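Local atomic coordinates of phosphatase (Thermotoga maritima, PDB entry 1NF2), a protein that probably acts as a magnesium-dependent phosphatase of the haloacid dehalogenase (HAD) superfamily, with a separate domain thought to bind the substrate. Residues L148-T153 / T180-V185; W102-D107 / M143-L148. All blocks are in the same frame, centred on the assembly; numbering follows the deposited sequence.

Interaction 1: L148-T153 / T180-V185; sequences LLLIDT and TYLEIV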
loop_
_atom_site.group_PDB
_atom_site.type_symbol
_atom_site.label_atom_id
_atom_site.label_comp_id
_atom_site.label_asym_id
_atom_site.label_seq_id
_atom_site.Cartn_x
_atom_site.Cartn_y
_atom_site.Cartn_z
ATOM N N LEU A 148 -3.280 9.657 -8.994
ATOM C CA LEU A 148 -4.221 9.725 -10.097
ATOM C C LEU A 148 -4.176 8.381 -10.774
ATOM O O LEU A 148 -3.152 7.700 -10.755
ATOM C CB LEU A 148 -3.801 10.824 -11.086
ATOM C CG LEU A 148 -3.793 12.221 -10.463
ATOM C CD1 LEU A 148 -3.150 13.228 -11.415
ATOM C CD2 LEU A 148 -5.212 12.627 -10.123
ATOM N N LEU A 149 -5.292 7.995 -11.367
ATOM C CA LEU A 149 -5.358 6.722 -12.047
ATOM C C LEU A 149 -6.184 6.869 -13.310
ATOM O O LEU A 149 -7.266 7.449 -13.287
ATOM C CB LEU A 149 -5.978 5.671 -11.120
ATOM C CG LEU A 149 -6.004 4.223 -11.615
ATOM C CD1 LEU A 149 -6.213 3.290 -10.437
ATOM C CD2 LEU A 149 -7.101 4.042 -12.647
ATOM N N LEU A 150 -5.657 6.356 -14.415
ATOM C CA LEU A 150 -6.363 6.403 -15.685
ATOM C C LEU A 150 -6.791 4.991 -16.037
ATOM O O LEU A 150 -6.046 4.036 -15.817
ATOM C CB LEU A 150 -5.464 6.948 -16.797
ATOM C CG LEU A 150 -5.301 8.468 -16.897
ATOM C CD1 LEU A 150 -4.640 9.010 -15.642
ATOM C CD2 LEU A 150 -4.476 8.793 -18.133
ATOM N N ILE A 151 -7.990 4.866 -16.590
ATOM C CA ILE A 151 -8.514 3.566 -16.974
ATOM C C ILE A 151 -8.912 3.568 -18.452
ATOM O O ILE A 151 -9.755 4.359 -18.881
ATOM C CB ILE A 151 -9.724 3.188 -16.074
ATOM C CG1 ILE A 151 -10.523 2.042 -16.695
ATOM C CG2 ILE A 151 -10.594 4.410 -15.836
ATOM C CD1 ILE A 151 -9.792 0.738 -16.747
ATOM N N ASP A 152 -8.279 2.690 -19.228
ATOM C CA ASP A 152 -8.568 2.582 -20.652
ATOM C C ASP A 152 -8.155 1.200 -21.152
ATOM O O ASP A 152 -7.645 0.381 -20.385
ATOM C CB ASP A 152 -7.813 3.666 -21.436
ATOM C CG ASP A 152 -8.586 4.151 -22.662
ATOM O OD1 ASP A 152 -8.855 3.330 -23.572
ATOM O OD2 ASP A 152 -8.931 5.355 -22.714
ATOM N N THR A 153 -8.385 0.943 -22.436
ATOM C CA THR A 153 -8.025 -0.336 -23.029
ATOM C C THR A 153 -6.515 -0.477 -22.905
ATOM O O THR A 153 -5.793 0.519 -22.920
ATOM C CB THR A 153 -8.413 -0.398 -24.521
ATOM O OG1 THR A 153 -7.428 0.283 -25.305
ATOM C CG2 THR A 153 -9.766 0.266 -24.744
ATOM N N THR A 180 -5.248 -2.557 -17.662
ATOM C CA THR A 180 -6.178 -1.455 -17.845
ATOM C C THR A 180 -6.080 -0.347 -16.801
ATOM O O THR A 180 -6.934 0.533 -16.759
ATOM C CB THR A 180 -7.629 -1.966 -17.874
ATOM O OG1 THR A 180 -7.900 -2.706 -16.677
ATOM C CG2 THR A 180 -7.852 -2.863 -19.086
ATOM N N TYR A 181 -5.045 -0.376 -15.965
ATOM C CA TYR A 181 -4.886 0.658 -14.939
ATOM C C TYR A 181 -3.521 1.343 -14.998
ATOM O O TYR A 181 -2.478 0.690 -14.907
ATOM C CB TYR A 181 -5.103 0.076 -13.534
ATOM C CG TYR A 181 -6.415 -0.657 -13.350
ATOM C CD1 TYR A 181 -7.590 -0.188 -13.941
ATOM C CD2 TYR A 181 -6.485 -1.817 -12.579
ATOM C CE1 TYR A 181 -8.801 -0.857 -13.771
ATOM C CE2 TYR A 181 -7.695 -2.494 -12.398
ATOM C CZ TYR A 181 -8.847 -2.006 -12.999
ATOM O OH TYR A 181 -10.045 -2.659 -12.820
ATOM N N LEU A 182 -3.546 2.664 -15.149
ATOM C CA LEU A 182 -2.328 3.474 -15.220
ATOM C C LEU A 182 -2.330 4.345 -13.970
ATOM O O LEU A 182 -3.310 5.047 -13.699
ATOM C CB LEU A 182 -2.364 4.377 -16.457
ATOM C CG LEU A 182 -1.059 4.741 -17.173
ATOM C CD1 LEU A 182 -1.322 5.950 -18.061
ATOM C CD2 LEU A 182 0.051 5.045 -16.184
ATOM N N GLU A 183 -1.239 4.307 -13.217
ATOM C CA GLU A 183 -1.156 5.088 -11.988
ATOM C C GLU A 183 -0.087 6.165 -12.012
ATOM O O GLU A 183 0.978 5.979 -12.591
ATOM C CB GLU A 183 -0.872 4.174 -10.794
ATOM C CG GLU A 183 -1.955 3.166 -10.474
ATOM C CD GLU A 183 -1.669 2.407 -9.179
ATOM O OE1 GLU A 183 -1.558 3.054 -8.113
ATOM O OE2 GLU A 183 -1.550 1.168 -9.226
ATOM N N ILE A 184 -0.392 7.290 -11.373
ATOM C CA ILE A 184 0.540 8.406 -11.244
ATOM C C ILE A 184 0.636 8.656 -9.748
ATOM O O ILE A 184 -0.367 8.980 -9.108
ATOM C CB ILE A 184 0.019 9.699 -11.919
ATOM C CG1 ILE A 184 -0.106 9.505 -13.430
ATOM C CG2 ILE A 184 0.982 10.837 -11.653
ATOM C CD1 ILE A 184 -1.301 8.736 -13.846
ATOM N N VAL A 185 1.835 8.512 -9.188
ATOM C CA VAL A 185 2.027 8.699 -7.751
ATOM C C VAL A 185 3.230 9.569 -7.390
ATOM O O VAL A 185 4.111 9.815 -8.224
ATOM C CB VAL A 185 2.191 7.330 -7.050
ATOM C CG1 VAL A 185 0.927 6.485 -7.257
ATOM C CG2 VAL A 185 3.427 6.605 -7.603
#
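Leu150 and Leu182 form the firm middle of two antiparallel strands: Leu150 N donates a hydrogen bond to Leu182 O at 2.8 Å, and Leu182 N returns one to Leu150 O at 2.9 Å. Leu148 and Ile184 repeat this hydrogen-bonded pair, with 2.9 Å from Ile184 N to Leu148 O. The side chains of all four residues leave the same face of the sheet, where helices 85-95 and 154-168 cover them, so branched aliphatic residues suit every position. Ile184 has CG1 anti to its carbonyl carbon (chi1 -65°), which carries CD1 along the strand to within 3.8 Å of Leu150 CD1. On the other face Leu149 and Ile151 are buried under helix 117-125, Leu149 CG lying 3.5 Å from Leu182 O, whereas Tyr181 and Glu183 beside them are partly exposed; Glu183 has Lys147 as its salt-bridge partner. Beyond Leu150 and Leu182 no backbone hydrogen bond continues the pairing, and partly exposed Asp152 and Thr180 meet through carbon-to-oxygen contacts, Asp152 O to Thr180 CB at 3.4 Å. The arrangement is an antiparallel strand pair inside a six-stranded mixed sheet with helices packed on it, consistent with the cap domain of Cof-type HAD phosphatases.

Interaction 2: W102-D107 / M143-L148; sequences WQAYID and MGTTKL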
loop_
_atom_site.group_PDB
_atom_site.type_symbol
_atom_site.label_atom_id
_atom_site.label_comp_id
_atom_site.label_asym_id
_atom_site.label_seq_id
_atom_site.Cartn_x
_atom_site.Cartn_y
_atom_site.Cartn_z
ATOM N N TRP A 102 -10.252 9.448 -15.941
ATOM C CA TRP A 102 -9.374 9.535 -14.792
ATOM C C TRP A 102 -10.135 9.703 -13.491
ATOM O O TRP A 102 -11.254 10.217 -13.464
ATOM C CB TRP A 102 -8.397 10.699 -14.959
ATOM C CG TRP A 102 -9.068 12.026 -15.080
ATOM C CD1 TRP A 102 -9.740 12.513 -16.165
ATOM C CD2 TRP A 102 -9.132 13.045 -14.077
ATOM N NE1 TRP A 102 -10.213 13.776 -15.901
ATOM C CE2 TRP A 102 -9.854 14.128 -14.628
ATOM C CE3 TRP A 102 -8.645 13.149 -12.766
ATOM C CZ2 TRP A 102 -10.103 15.301 -13.912
ATOM C CZ3 TRP A 102 -8.890 14.315 -12.055
ATOM C CH2 TRP A 102 -9.614 15.380 -12.631
ATOM N N GLN A 103 -9.494 9.261 -12.414
ATOM C CA GLN A 103 -10.040 9.329 -11.070
ATOM C C GLN A 103 -8.938 9.856 -10.157
ATOM O O GLN A 103 -7.761 9.812 -10.510
ATOM C CB GLN A 103 -10.486 7.937 -10.634
ATOM C CG GLN A 103 -9.462 6.854 -10.927
ATOM C CD GLN A 103 -9.988 5.463 -10.629
ATOM O OE1 GLN A 103 -11.016 5.050 -11.167
ATOM N NE2 GLN A 103 -9.283 4.731 -9.770
ATOM N N ALA A 104 -9.312 10.356 -8.987
ATOM C CA ALA A 104 -8.315 10.892 -8.070
ATOM C C ALA A 104 -8.531 10.448 -6.628
ATOM O O ALA A 104 -9.664 10.314 -6.171
ATOM C CB ALA A 104 -8.318 12.422 -8.142
ATOM N N TYR A 105 -7.427 10.225 -5.922
ATOM C CA TYR A 105 -7.461 9.834 -4.518
ATOM C C TYR A 105 -7.180 11.083 -3.699
ATOM O O TYR A 105 -6.039 11.535 -3.615
ATOM C CB TYR A 105 -6.399 8.772 -4.245
ATOM C CG TYR A 105 -6.772 7.400 -4.757
ATOM C CD1 TYR A 105 -7.528 6.531 -3.976
ATOM C CD2 TYR A 105 -6.368 6.968 -6.019
ATOM C CE1 TYR A 105 -7.869 5.262 -4.434
ATOM C CE2 TYR A 105 -6.703 5.699 -6.487
ATOM C CZ TYR A 105 -7.454 4.852 -5.686
ATOM O OH TYR A 105 -7.783 3.590 -6.124
ATOM N N ILE A 106 -8.225 11.635 -3.090
ATOM C CA ILE A 106 -8.087 12.861 -2.314
ATOM C C ILE A 106 -8.531 12.711 -0.866
ATOM O O ILE A 106 -9.705 12.471 -0.588
ATOM C CB ILE A 106 -8.913 13.989 -2.961
ATOM C CG1 ILE A 106 -8.405 14.231 -4.386
ATOM C CG2 ILE A 106 -8.848 15.247 -2.110
ATOM C CD1 ILE A 106 -9.317 15.104 -5.203
ATOM N N ASP A 107 -7.588 12.878 0.054
ATOM C CA ASP A 107 -7.885 12.762 1.474
ATOM C C ASP A 107 -8.572 11.448 1.806
ATOM O O ASP A 107 -9.534 11.408 2.571
ATOM C CB ASP A 107 -8.752 13.932 1.930
ATOM C CG ASP A 107 -7.964 14.951 2.718
ATOM O OD1 ASP A 107 -7.588 14.634 3.868
ATOM O OD2 ASP A 107 -7.709 16.055 2.188
ATOM N N MET A 143 -6.721 20.938 -3.811
ATOM C CA MET A 143 -6.607 20.162 -2.583
ATOM C C MET A 143 -5.454 19.171 -2.593
ATOM O O MET A 143 -5.053 18.662 -1.548
ATOM C CB MET A 143 -7.918 19.432 -2.326
ATOM C CG MET A 143 -8.162 19.060 -0.880
ATOM S SD MET A 143 -9.846 19.491 -0.411
ATOM C CE MET A 143 -10.685 18.927 -1.816
ATOM N N GLY A 144 -4.912 18.911 -3.775
ATOM C CA GLY A 144 -3.819 17.967 -3.879
ATOM C C GLY A 144 -4.392 16.566 -3.920
ATOM O O GLY A 144 -5.535 16.349 -3.529
ATOM N N THR A 145 -3.602 15.611 -4.388
ATOM C CA THR A 145 -4.066 14.239 -4.476
ATOM C C THR A 145 -2.940 13.270 -4.140
ATOM O O THR A 145 -1.766 13.559 -4.391
ATOM C CB THR A 145 -4.575 13.934 -5.889
ATOM O OG1 THR A 145 -5.040 12.584 -5.954
ATOM C CG2 THR A 145 -3.456 14.125 -6.902
ATOM N N THR A 146 -3.303 12.126 -3.561
ATOM C CA THR A 146 -2.319 11.109 -3.208
ATOM C C THR A 146 -1.889 10.464 -4.512
ATOM O O THR A 146 -0.721 10.134 -4.696
ATOM C CB THR A 146 -2.915 10.032 -2.274
ATOM O OG1 THR A 146 -3.423 10.653 -1.091
ATOM C CG2 THR A 146 -1.854 9.013 -1.889
ATOM N N LYS A 147 -2.844 10.271 -5.417
ATOM C CA LYS A 147 -2.521 9.708 -6.714
ATOM C C LYS A 147 -3.653 9.802 -7.729
ATOM O O LYS A 147 -4.812 10.014 -7.382
ATOM C CB LYS A 147 -2.047 8.257 -6.592
ATOM C CG LYS A 147 -3.092 7.247 -6.198
ATOM C CD LYS A 147 -2.484 5.852 -6.256
ATOM C CE LYS A 147 -3.418 4.788 -5.704
ATOM N NZ LYS A 147 -2.717 3.475 -5.606
ATOM N N LEU A 148 -3.280 9.657 -8.994
ATOM C CA LEU A 148 -4.221 9.725 -10.097
ATOM C C LEU A 148 -4.176 8.381 -10.774
ATOM O O LEU A 148 -3.152 7.700 -10.755
ATOM C CB LEU A 148 -3.801 10.824 -11.086
ATOM C CG LEU A 148 -3.793 12.221 -10.463
ATOM C CD1 LEU A 148 -3.150 13.228 -11.415
ATOM C CD2 LEU A 148 -5.212 12.627 -10.123
HETATM O O HOH W 1 -4.758 13.465 -0.487
#
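Trp102 reaches Leu148 with its six-membered ring, CE3 lying 4.4 Å from Leu148 CD2, where two neighbouring antiparallel strands of the six-stranded alpha/beta sheet come together. Both side chains also pack on helix 85-95, a setting that suits large apolar groups. Gln103 contributes its backbone, O receiving a CA-H...O contact from Leu148. Ala104 pairs with Leu148 without hydrogen bonds between them; its small CB touches Leu148 CD2 at 3.7 Å, and Val140 of helix 136-143 packs on it too. Tyr105 emerges on the other face beside Lys147, both chains pointing the same way. Lys147 places CG between its backbone N and carbonyl carbon (chi1 70°) and then runs extended, its methylenes passing CD2 and CE2 of the ring, with CE 3.5 Å from Tyr105 CE2. A lysine suits this place because its aliphatic length packs on the aromatic while NZ is engaged by Glu183; the phenol OH bonds Tyr122. Tyr105 N donates to Lys147 O at 3.0 Å, and Thr146 N to Tyr105 O at 2.8 Å; Thr145 OG1 also lies 2.8 Å from Tyr105 O. Ile106 lays its branched side chain against O of Gly144, whose positive phi would press any side chain against the preceding carbonyl, and crosses Met143 at about a right angle. At exposed Asp107 the backbone takes over: a water accepts from Asp107 N at 2.9 Å and also bonds Thr146 OG1 at 3.2 Å.

Strand 147-151 is common to both interactions: it pairs with strand 102-105 in interaction 2 and with strand 181-186 in interaction 1, and Leu148 belongs to both. The contact centres lie 12 Å apart. A probable hydrogen bond from Gln103 N to Leu149 O, 3.0 Å, continues the pairing of interaction 2 into the first strand of interaction 1. On the face that carries Tyr105 and Tyr181, Lys147 NZ meets Glu183 OE1 at 2.8 Å, a salt bridge spanning neighbouring strands. This pair is well outside the first shell of the magnesium site of Asp8, Asp10 and Asp214: the side chains of Glu183 and Lys147 are about 12 and 13 Å from the ion.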